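PDB 2VKW: neural CELL adhesion molecule 1,140 KDA isoform from Homo sapiens, which probably mediates adhesion at the surface of neural cells, and is represented here by its two tandem fibronectin type III domains. Local coordinates for residues 78-83 / 99-104; 110-115 / 190-195; 141-146 / 180-185. One frame throughout, in Å; residues are numbered along the deposited sequence.

The three contacts are divided between the two tandem domains. Interaction 1 (78-83 with 99-104) belongs to the first fibronectin type III domain, where it pairs the strands of the hairpin 80-89 and 92-103. Interactions 2 and 3 both lie in the second domain; their centres are about 7 Å apart, whereas that of interaction 1 is about 24 Å from interaction 2 and about 30 Å from interaction 3. Along the chain interaction 1 closes before the others open, and interaction 3 is nested within the loop closed by interaction 2. Strands 177-186 and 189-199 are neighbours in one sheet, which brings interactions 2 and 3 into direct contact, while interaction 1 stands apart in the other domain and touches neither.

Interaction 1 of 3, residues 78-83 / 99-104; sequences ETTYAV and ASEFKT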
loop_
_atom_site.group_PDB
_atom_site.type_symbol
_atom_site.label_atom_id
_atom_site.label_comp_id
_atom_site.label_asym_id
_atom_site.label_seq_id
_atom_site.Cartn_x
_atom_site.Cartn_y
_atom_site.Cartn_z
ATOM N N GLU A 78 14.397 -17.468 -11.501
ATOM C CA GLU A 78 14.507 -18.925 -11.433
ATOM C C GLU A 78 15.813 -19.357 -10.793
ATOM O O GLU A 78 16.497 -20.235 -11.320
ATOM C CB GLU A 78 14.465 -19.537 -12.838
ATOM C CG GLU A 78 13.166 -19.415 -13.564
ATOM C CD GLU A 78 13.224 -20.041 -14.943
ATOM O OE1 GLU A 78 13.820 -19.430 -15.856
ATOM O OE2 GLU A 78 12.680 -21.149 -15.113
ATOM N N THR A 79 16.165 -18.758 -9.666
ATOM C CA THR A 79 17.418 -19.121 -9.028
ATOM C C THR A 79 17.242 -19.353 -7.534
ATOM O O THR A 79 16.573 -18.579 -6.848
ATOM C CB THR A 79 18.485 -18.028 -9.279
ATOM O OG1 THR A 79 18.617 -17.811 -10.691
ATOM C CG2 THR A 79 19.831 -18.447 -8.713
ATOM N N THR A 80 17.843 -20.430 -7.040
ATOM C CA THR A 80 17.756 -20.779 -5.631
ATOM C C THR A 80 18.810 -20.018 -4.816
ATOM O O THR A 80 19.978 -19.961 -5.195
ATOM C CB THR A 80 17.930 -22.293 -5.452
ATOM O OG1 THR A 80 16.916 -22.966 -6.205
ATOM C CG2 THR A 80 17.802 -22.683 -3.991
ATOM N N TYR A 81 18.374 -19.433 -3.705
ATOM C CA TYR A 81 19.244 -18.648 -2.828
ATOM C C TYR A 81 19.159 -19.054 -1.367
ATOM O O TYR A 81 18.225 -19.725 -0.929
ATOM C CB TYR A 81 18.876 -17.161 -2.887
ATOM C CG TYR A 81 19.211 -16.464 -4.173
ATOM C CD1 TYR A 81 20.441 -15.849 -4.351
ATOM C CD2 TYR A 81 18.302 -16.440 -5.223
ATOM C CE1 TYR A 81 20.759 -15.230 -5.546
ATOM C CE2 TYR A 81 18.607 -15.826 -6.423
ATOM C CZ TYR A 81 19.837 -15.225 -6.579
ATOM O OH TYR A 81 20.145 -14.641 -7.779
ATOM N N ALA A 82 20.151 -18.593 -0.622
ATOM C CA ALA A 82 20.240 -18.805 0.809
ATOM C C ALA A 82 20.355 -17.385 1.338
ATOM O O ALA A 82 21.138 -16.597 0.805
ATOM C CB ALA A 82 21.500 -19.594 1.158
ATOM N N VAL A 83 19.573 -17.052 2.363
ATOM C CA VAL A 83 19.626 -15.714 2.939
ATOM C C VAL A 83 19.686 -15.783 4.461
ATOM O O VAL A 83 19.146 -16.718 5.062
ATOM C CB VAL A 83 18.401 -14.866 2.505
ATOM C CG1 VAL A 83 17.116 -15.533 2.933
ATOM C CG2 VAL A 83 18.493 -13.476 3.105
ATOM N N ALA A 99 20.593 -19.748 7.920
ATOM C CA ALA A 99 20.336 -19.408 6.519
ATOM C C ALA A 99 18.998 -20.008 6.070
ATOM O O ALA A 99 18.639 -21.113 6.478
ATOM C CB ALA A 99 21.469 -19.927 5.635
ATOM N N SER A 100 18.256 -19.274 5.252
ATOM C CA SER A 100 16.967 -19.749 4.749
ATOM C C SER A 100 17.050 -19.867 3.238
ATOM O O SER A 100 17.523 -18.957 2.575
ATOM C CB SER A 100 15.842 -18.779 5.113
ATOM O OG SER A 100 15.460 -18.916 6.472
ATOM N N GLU A 101 16.588 -20.990 2.696
ATOM C CA GLU A 101 16.624 -21.214 1.256
ATOM C C GLU A 101 15.305 -20.799 0.608
ATOM O O GLU A 101 14.238 -20.961 1.203
ATOM C CB GLU A 101 16.882 -22.694 0.970
ATOM C CG GLU A 101 17.683 -22.968 -0.294
ATOM C CD GLU A 101 19.123 -22.460 -0.190
ATOM O OE1 GLU A 101 19.536 -22.066 0.924
ATOM O OE2 GLU A 101 19.838 -22.457 -1.216
ATOM N N PHE A 102 15.386 -20.264 -0.608
ATOM C CA PHE A 102 14.209 -19.854 -1.365
ATOM C C PHE A 102 14.597 -19.784 -2.845
ATOM O O PHE A 102 15.777 -19.699 -3.172
ATOM C CB PHE A 102 13.708 -18.490 -0.876
ATOM C CG PHE A 102 14.572 -17.331 -1.291
ATOM C CD1 PHE A 102 14.320 -16.644 -2.482
ATOM C CD2 PHE A 102 15.637 -16.921 -0.490
ATOM C CE1 PHE A 102 15.116 -15.561 -2.869
ATOM C CE2 PHE A 102 16.442 -15.840 -0.866
ATOM C CZ PHE A 102 16.181 -15.158 -2.059
ATOM N N LYS A 103 13.617 -19.826 -3.743
ATOM C CA LYS A 103 13.920 -19.763 -5.171
ATOM C C LYS A 103 13.129 -18.638 -5.809
ATOM O O LYS A 103 11.922 -18.533 -5.615
ATOM C CB LYS A 103 13.572 -21.092 -5.855
ATOM C CG LYS A 103 13.883 -21.132 -7.356
ATOM C CD LYS A 103 13.511 -22.491 -7.958
ATOM C CE LYS A 103 13.801 -22.550 -9.451
ATOM N NZ LYS A 103 13.567 -23.919 -10.019
ATOM N N THR A 104 13.803 -17.783 -6.566
ATOM C CA THR A 104 13.101 -16.683 -7.207
ATOM C C THR A 104 12.149 -17.200 -8.269
ATOM O O THR A 104 12.340 -18.273 -8.828
ATOM C CB THR A 104 14.073 -15.682 -7.878
ATOM O OG1 THR A 104 14.923 -16.378 -8.799
ATOM C CG2 THR A 104 14.917 -14.962 -6.819
#
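The Phe-102 ring takes Tyr-81 CB over one face, with CE2 3.4 Å from that methylene, while Val-83 CG1 reaches the ring obliquely, 3.9 Å from CE2. The Tyr-81 and Phe-102 rings are nearly parallel, their planes 21° apart, but slid along each other to a centroid separation of 5.6 Å, so there is little overlap and no true stack. Phe-102 lies above the methylene because its CG sits between the backbone N and the carbonyl carbon (chi1 73°), which tilts the ring across to the neighbouring strand. Thr-104 CG2 approaches the Tyr-81 ring at a slant, 3.8 Å from CE2. Val-17, Pro-19 and Leu-75 also pack on Phe-102, which places these rings in the interior between the sheets.

Beneath the side chains runs an antiparallel pairing. Tyr-81 and Phe-102 exchange two backbone hydrogen bonds, the one from Tyr-81 N to Phe-102 O being 2.7 Å long and almost straight at 176°; Val-83 and Ser-100 form a second such pair. Where the strand pairing ends, Thr-104 continues it: its N bonds to Thr-79 O, and Thr-79 N donates to Thr-104 OG1 at 2.8 Å.

That hydroxyl also bonds Lys-76 O, and Tyr-81 OH bonds Lys-76 N, the geometry of a tyrosine corner. The chemistry implies that Thr-104 stands in for a strand backbone, tying the turn before 80-89 to the closing strand, while the two aromatic side chains pack on the side facing the core.

Interaction 2 of 3, residues 110-115 / 190-195; sequences PSAPKL and KSKAAH
Ser-191 OG accepts a hydrogen bond from Ala-184 N on the adjoining strand and faces the ring of Pro-113, whose CD lies 3.8 Å from OG. Ser-191 and Ala-184 are bonded through their backbones as well, so this serine is held by its main chain and its hydroxyl together. The first torsion sets OG between the backbone N and the carbonyl carbon (chi1 67°), which turns it toward Pro-113 CD. Ser-191 CB, for its part, faces the loop of 110-113; its modelled separation of 2.9 Å from Pro-110 O is unusually short, and doubtful as evidence of strain.

From end to end the touching parts run in nearly the same direction, 13° apart, yet no hydrogen bond joins them. Small side chains and backbone carbonyls meet across the gap. Ala-112 CB sits against Lys-192 O at 3.5 Å and is flanked by the Lys-192 CG methylene. Next along, Pro-113 meets the Ala-194 methyl on one side, its CG 3.8 Å from Ala-194 CB, and Leu-115 CD1 meets that CB roughly at right angles, at 3.9 Å. Leu-115 also touches Val-128, Leu-130 and Val-182, so that residue spans from this seam into the space between the sheets, and Pro-113 touches Tyr-143. Ala-193, whose CB points away from 110-115, packs on Met-66 of the second subunit.

The seam brings together strand 114-119 and strand 189-199, outer strands of the two different sheets of the domain. The small alanine methyls and compact proline rings are consistent with a close approach. Between 110-115 and 190-195 no hydrogen bond is made, so here the contact rests on van der Waals packing.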
loop_
_atom_site.group_PDB
_atom_site.type_symbol
_atom_site.label_atom_id
_atom_site.label_comp_id
_atom_site.label_asym_id
_atom_site.label_seq_id
_atom_site.Cartn_x
_atom_site.Cartn_y
_atom_site.Cartn_z
ATOM N N PRO A 110 5.864 -7.099 -14.371
ATOM C CA PRO A 110 6.507 -6.354 -13.285
ATOM C C PRO A 110 5.632 -6.276 -12.044
ATOM O O PRO A 110 4.428 -6.504 -12.110
ATOM C CB PRO A 110 6.741 -4.967 -13.893
ATOM C CG PRO A 110 6.599 -5.184 -15.400
ATOM C CD PRO A 110 5.502 -6.201 -15.478
ATOM N N SER A 111 6.243 -5.962 -10.909
ATOM C CA SER A 111 5.476 -5.819 -9.683
ATOM C C SER A 111 5.024 -4.357 -9.727
ATOM O O SER A 111 5.568 -3.572 -10.511
ATOM C CB SER A 111 6.359 -6.081 -8.456
ATOM O OG SER A 111 7.253 -5.008 -8.227
ATOM N N ALA A 112 4.023 -4.007 -8.919
ATOM C CA ALA A 112 3.503 -2.645 -8.885
ATOM C C ALA A 112 4.612 -1.644 -8.581
ATOM O O ALA A 112 5.393 -1.836 -7.656
ATOM C CB ALA A 112 2.389 -2.525 -7.839
ATOM N N PRO A 113 4.698 -0.566 -9.368
ATOM C CA PRO A 113 5.731 0.442 -9.146
ATOM C C PRO A 113 5.574 1.218 -7.836
ATOM O O PRO A 113 4.505 1.236 -7.221
ATOM C CB PRO A 113 5.612 1.335 -10.381
ATOM C CG PRO A 113 4.180 1.189 -10.770
ATOM C CD PRO A 113 3.947 -0.282 -10.602
ATOM N N LYS A 114 6.667 1.844 -7.415
ATOM C CA LYS A 114 6.692 2.627 -6.192
ATOM C C LYS A 114 6.506 4.075 -6.628
ATOM O O LYS A 114 7.180 4.542 -7.550
ATOM C CB LYS A 114 8.040 2.428 -5.490
ATOM C CG LYS A 114 8.044 2.756 -4.010
ATOM C CD LYS A 114 9.234 2.092 -3.316
ATOM C CE LYS A 114 9.191 2.310 -1.803
ATOM N NZ LYS A 114 10.196 1.470 -1.079
ATOM N N LEU A 115 5.596 4.784 -5.968
ATOM C CA LEU A 115 5.312 6.166 -6.335
ATOM C C LEU A 115 5.770 7.220 -5.329
ATOM O O LEU A 115 5.436 7.164 -4.145
ATOM C CB LEU A 115 3.815 6.312 -6.597
ATOM C CG LEU A 115 3.306 5.355 -7.675
ATOM C CD1 LEU A 115 1.797 5.432 -7.759
ATOM C CD2 LEU A 115 3.952 5.713 -9.017
ATOM N N LYS A 190 1.108 -6.440 -18.007
ATOM C CA LYS A 190 0.930 -5.341 -17.073
ATOM C C LYS A 190 0.932 -5.762 -15.616
ATOM O O LYS A 190 0.398 -6.806 -15.242
ATOM C CB LYS A 190 -0.375 -4.590 -17.390
ATOM C CG LYS A 190 -0.470 -4.154 -18.846
ATOM C CD LYS A 190 -1.318 -2.904 -19.040
ATOM C CE LYS A 190 -2.803 -3.172 -18.963
ATOM N NZ LYS A 190 -3.557 -1.907 -19.215
ATOM N N SER A 191 1.554 -4.933 -14.795
ATOM C CA SER A 191 1.630 -5.161 -13.362
ATOM C C SER A 191 0.286 -4.761 -12.776
ATOM O O SER A 191 -0.548 -4.171 -13.467
ATOM C CB SER A 191 2.694 -4.247 -12.757
ATOM O OG SER A 191 2.286 -2.885 -12.863
ATOM N N LYS A 192 0.069 -5.076 -11.503
ATOM C CA LYS A 192 -1.169 -4.651 -10.869
ATOM C C LYS A 192 -0.887 -3.167 -10.655
ATOM O O LYS A 192 0.273 -2.763 -10.605
ATOM C CB LYS A 192 -1.416 -5.397 -9.548
ATOM C CG LYS A 192 -0.365 -5.221 -8.473
ATOM C CD LYS A 192 -0.739 -6.051 -7.240
ATOM C CE LYS A 192 0.305 -5.937 -6.128
ATOM N NZ LYS A 192 -0.111 -6.691 -4.901
ATOM N N ALA A 193 -1.930 -2.355 -10.551
ATOM C CA ALA A 193 -1.751 -0.913 -10.404
ATOM C C ALA A 193 -1.307 -0.397 -9.038
ATOM O O ALA A 193 -1.804 -0.821 -8.002
ATOM C CB ALA A 193 -3.028 -0.191 -10.832
ATOM N N ALA A 194 -0.346 0.516 -9.059
ATOM C CA ALA A 194 0.143 1.157 -7.850
ATOM C C ALA A 194 -0.686 2.431 -7.814
ATOM O O ALA A 194 -1.126 2.911 -8.861
ATOM C CB ALA A 194 1.612 1.502 -7.981
ATOM N N HIS A 195 -0.910 2.991 -6.636
ATOM C CA HIS A 195 -1.719 4.195 -6.594
ATOM C C HIS A 195 -1.558 4.981 -5.323
ATOM O O HIS A 195 -0.940 4.520 -4.373
ATOM C CB HIS A 195 -3.190 3.826 -6.787
ATOM C CG HIS A 195 -3.728 2.918 -5.728
ATOM N ND1 HIS A 195 -4.097 3.369 -4.478
ATOM C CD2 HIS A 195 -3.950 1.582 -5.726
ATOM C CE1 HIS A 195 -4.523 2.350 -3.753
ATOM N NE2 HIS A 195 -4.444 1.254 -4.486
#

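Interaction 3 of 3, residues 141-146 / 180-185; sequences RHYLVR and VYVVAE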
loop_
_atom_site.group_PDB
_atom_site.type_symbol
_atom_site.label_atom_id
_atom_site.label_comp_id
_atom_site.label_asym_id
_atom_site.label_seq_id
_atom_site.Cartn_x
_atom_site.Cartn_y
_atom_site.Cartn_z
ATOM N N ARG A 141 8.810 -1.535 -20.387
ATOM C CA ARG A 141 8.765 -0.805 -21.640
ATOM C C ARG A 141 7.876 0.423 -21.539
ATOM O O ARG A 141 8.184 1.460 -22.119
ATOM C CB ARG A 141 8.283 -1.703 -22.775
ATOM C CG ARG A 141 9.284 -2.767 -23.169
ATOM C CD ARG A 141 9.214 -3.022 -24.658
ATOM N NE ARG A 141 7.855 -3.357 -25.072
ATOM C CZ ARG A 141 7.481 -3.528 -26.332
ATOM N NH1 ARG A 141 8.365 -3.394 -27.310
ATOM N NH2 ARG A 141 6.224 -3.836 -26.612
ATOM N N HIS A 142 6.784 0.318 -20.790
ATOM C CA HIS A 142 5.881 1.454 -20.653
ATOM C C HIS A 142 5.173 1.570 -19.318
ATOM O O HIS A 142 4.761 0.571 -18.730
ATOM C CB HIS A 142 4.825 1.416 -21.758
ATOM C CG HIS A 142 5.384 1.617 -23.127
ATOM N ND1 HIS A 142 5.959 2.804 -23.527
ATOM C CD2 HIS A 142 5.483 0.775 -24.183
ATOM C CE1 HIS A 142 6.388 2.686 -24.771
ATOM N NE2 HIS A 142 6.112 1.464 -25.192
ATOM N N TYR A 143 5.045 2.803 -18.842
ATOM C CA TYR A 143 4.328 3.075 -17.611
ATOM C C TYR A 143 3.011 3.675 -18.071
ATOM O O TYR A 143 2.996 4.583 -18.897
ATOM C CB TYR A 143 5.068 4.092 -16.752
ATOM C CG TYR A 143 6.219 3.526 -15.975
ATOM C CD1 TYR A 143 6.001 2.675 -14.897
ATOM C CD2 TYR A 143 7.531 3.865 -16.296
ATOM C CE1 TYR A 143 7.058 2.179 -14.151
ATOM C CE2 TYR A 143 8.603 3.373 -15.555
ATOM C CZ TYR A 143 8.359 2.534 -14.480
ATOM O OH TYR A 143 9.414 2.071 -13.718
ATOM N N LEU A 144 1.909 3.147 -17.563
ATOM C CA LEU A 144 0.594 3.649 -17.922
ATOM C C LEU A 144 0.076 4.388 -16.702
ATOM O O LEU A 144 0.136 3.870 -15.585
ATOM C CB LEU A 144 -0.337 2.489 -18.288
ATOM C CG LEU A 144 0.125 1.629 -19.473
ATOM C CD1 LEU A 144 -0.782 0.411 -19.623
ATOM C CD2 LEU A 144 0.110 2.464 -20.748
ATOM N N VAL A 145 -0.426 5.597 -16.920
ATOM C CA VAL A 145 -0.933 6.431 -15.842
ATOM C C VAL A 145 -2.396 6.838 -16.024
ATOM O O VAL A 145 -2.761 7.450 -17.031
ATOM C CB VAL A 145 -0.077 7.716 -15.702
ATOM C CG1 VAL A 145 -0.623 8.594 -14.587
ATOM C CG2 VAL A 145 1.379 7.346 -15.417
ATOM N N ARG A 146 -3.221 6.472 -15.045
ATOM C CA ARG A 146 -4.645 6.805 -15.019
ATOM C C ARG A 146 -4.841 7.717 -13.808
ATOM O O ARG A 146 -4.389 7.392 -12.706
ATOM C CB ARG A 146 -5.504 5.548 -14.837
ATOM C CG ARG A 146 -5.884 4.830 -16.109
ATOM C CD ARG A 146 -6.923 5.617 -16.892
ATOM N NE ARG A 146 -7.430 4.873 -18.046
ATOM C CZ ARG A 146 -8.310 5.356 -18.918
ATOM N NH1 ARG A 146 -8.791 6.586 -18.772
ATOM N NH2 ARG A 146 -8.702 4.613 -19.948
ATOM N N VAL A 180 -4.344 8.621 -8.339
ATOM C CA VAL A 180 -3.479 8.279 -9.461
ATOM C C VAL A 180 -3.128 6.797 -9.438
ATOM O O VAL A 180 -2.720 6.269 -8.400
ATOM C CB VAL A 180 -2.157 9.094 -9.404
ATOM C CG1 VAL A 180 -1.255 8.720 -10.573
ATOM C CG2 VAL A 180 -2.455 10.583 -9.420
ATOM N N TYR A 181 -3.292 6.133 -10.584
ATOM C CA TYR A 181 -2.962 4.715 -10.724
ATOM C C TYR A 181 -1.871 4.531 -11.779
ATOM O O TYR A 181 -1.987 4.998 -12.915
ATOM C CB TYR A 181 -4.200 3.892 -11.110
ATOM C CG TYR A 181 -5.212 3.778 -9.994
ATOM C CD1 TYR A 181 -5.975 4.878 -9.610
ATOM C CD2 TYR A 181 -5.367 2.586 -9.281
ATOM C CE1 TYR A 181 -6.867 4.803 -8.544
ATOM C CE2 TYR A 181 -6.261 2.501 -8.203
ATOM C CZ TYR A 181 -7.006 3.621 -7.846
ATOM O OH TYR A 181 -7.896 3.571 -6.798
ATOM N N VAL A 182 -0.800 3.850 -11.401
ATOM C CA VAL A 182 0.286 3.635 -12.335
ATOM C C VAL A 182 0.559 2.160 -12.538
ATOM O O VAL A 182 0.712 1.400 -11.580
ATOM C CB VAL A 182 1.574 4.331 -11.856
ATOM C CG1 VAL A 182 2.696 4.088 -12.865
ATOM C CG2 VAL A 182 1.320 5.832 -11.677
ATOM N N VAL A 183 0.597 1.757 -13.800
ATOM C CA VAL A 183 0.864 0.378 -14.158
ATOM C C VAL A 183 2.194 0.266 -14.881
ATOM O O VAL A 183 2.513 1.077 -15.756
ATOM C CB VAL A 183 -0.229 -0.190 -15.088
ATOM C CG1 VAL A 183 0.213 -1.549 -15.673
ATOM C CG2 VAL A 183 -1.526 -0.349 -14.310
ATOM N N ALA A 184 2.965 -0.744 -14.493
ATOM C CA ALA A 184 4.251 -1.037 -15.108
ATOM C C ALA A 184 3.973 -2.171 -16.093
ATOM O O ALA A 184 3.327 -3.160 -15.741
ATOM C CB ALA A 184 5.239 -1.493 -14.059
ATOM N N GLU A 185 4.451 -2.027 -17.324
ATOM C CA GLU A 185 4.227 -3.046 -18.345
ATOM C C GLU A 185 5.507 -3.425 -19.074
ATOM O O GLU A 185 6.239 -2.559 -19.551
ATOM C CB GLU A 185 3.177 -2.552 -19.357
ATOM C CG GLU A 185 3.029 -3.407 -20.619
ATOM C CD GLU A 185 1.777 -3.052 -21.439
ATOM O OE1 GLU A 185 1.260 -1.915 -21.299
ATOM O OE2 GLU A 185 1.314 -3.907 -22.232
#
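Val-145 and Val-182 face each other across a non-hydrogen-bonded pair, their side chains side by side and pointing the same way, with CG2 of one 4.0 Å from CG2 of the other. Both valines keep CG1 anti to the backbone N (chi1 179° in Val-145), which turns the two CG2 methyls together and sends the CG1 branches apart: that of Val-145 to Val-180 CG1, at 4.1 Å, and that of Val-182 to Tyr-143 CD1, also at 4.1 Å. Tyr-143 has its CG anti to the carbonyl carbon (chi1 -79°), swinging the ring over so that CE1 meets Ala-184 CB. Tyr-143 and Val-182 also touch Leu-130, on the opposite sheet, so this face looks into the core.

The other face carries Leu-144, Val-183 and Glu-185. The glutamate side chain is extended and passes the leucine, putting OE1 3.5 Å from Leu-144 CD1; Lys-190 packs against Leu-144 and Glu-185. The Tyr-181 ring extends off the pair, and its OH bonds Glu-67 of the second subunit.

Backbone bonds fix the register: Leu-144 with Val-183 and Arg-146 with Tyr-181 each exchange two, Tyr-181 N to Arg-146 O being 2.7 Å. Opposite Arg-141 and His-142, Glu-185 O accepts from both Arg-141 N, at 2.9 Å, and His-142 N, at 3.2 Å, which makes a classic beta bulge. Strands 142-149 and 177-186 are the two central strands, C and F, of the four-stranded C'-C-F-G sheet of a fibronectin type III domain.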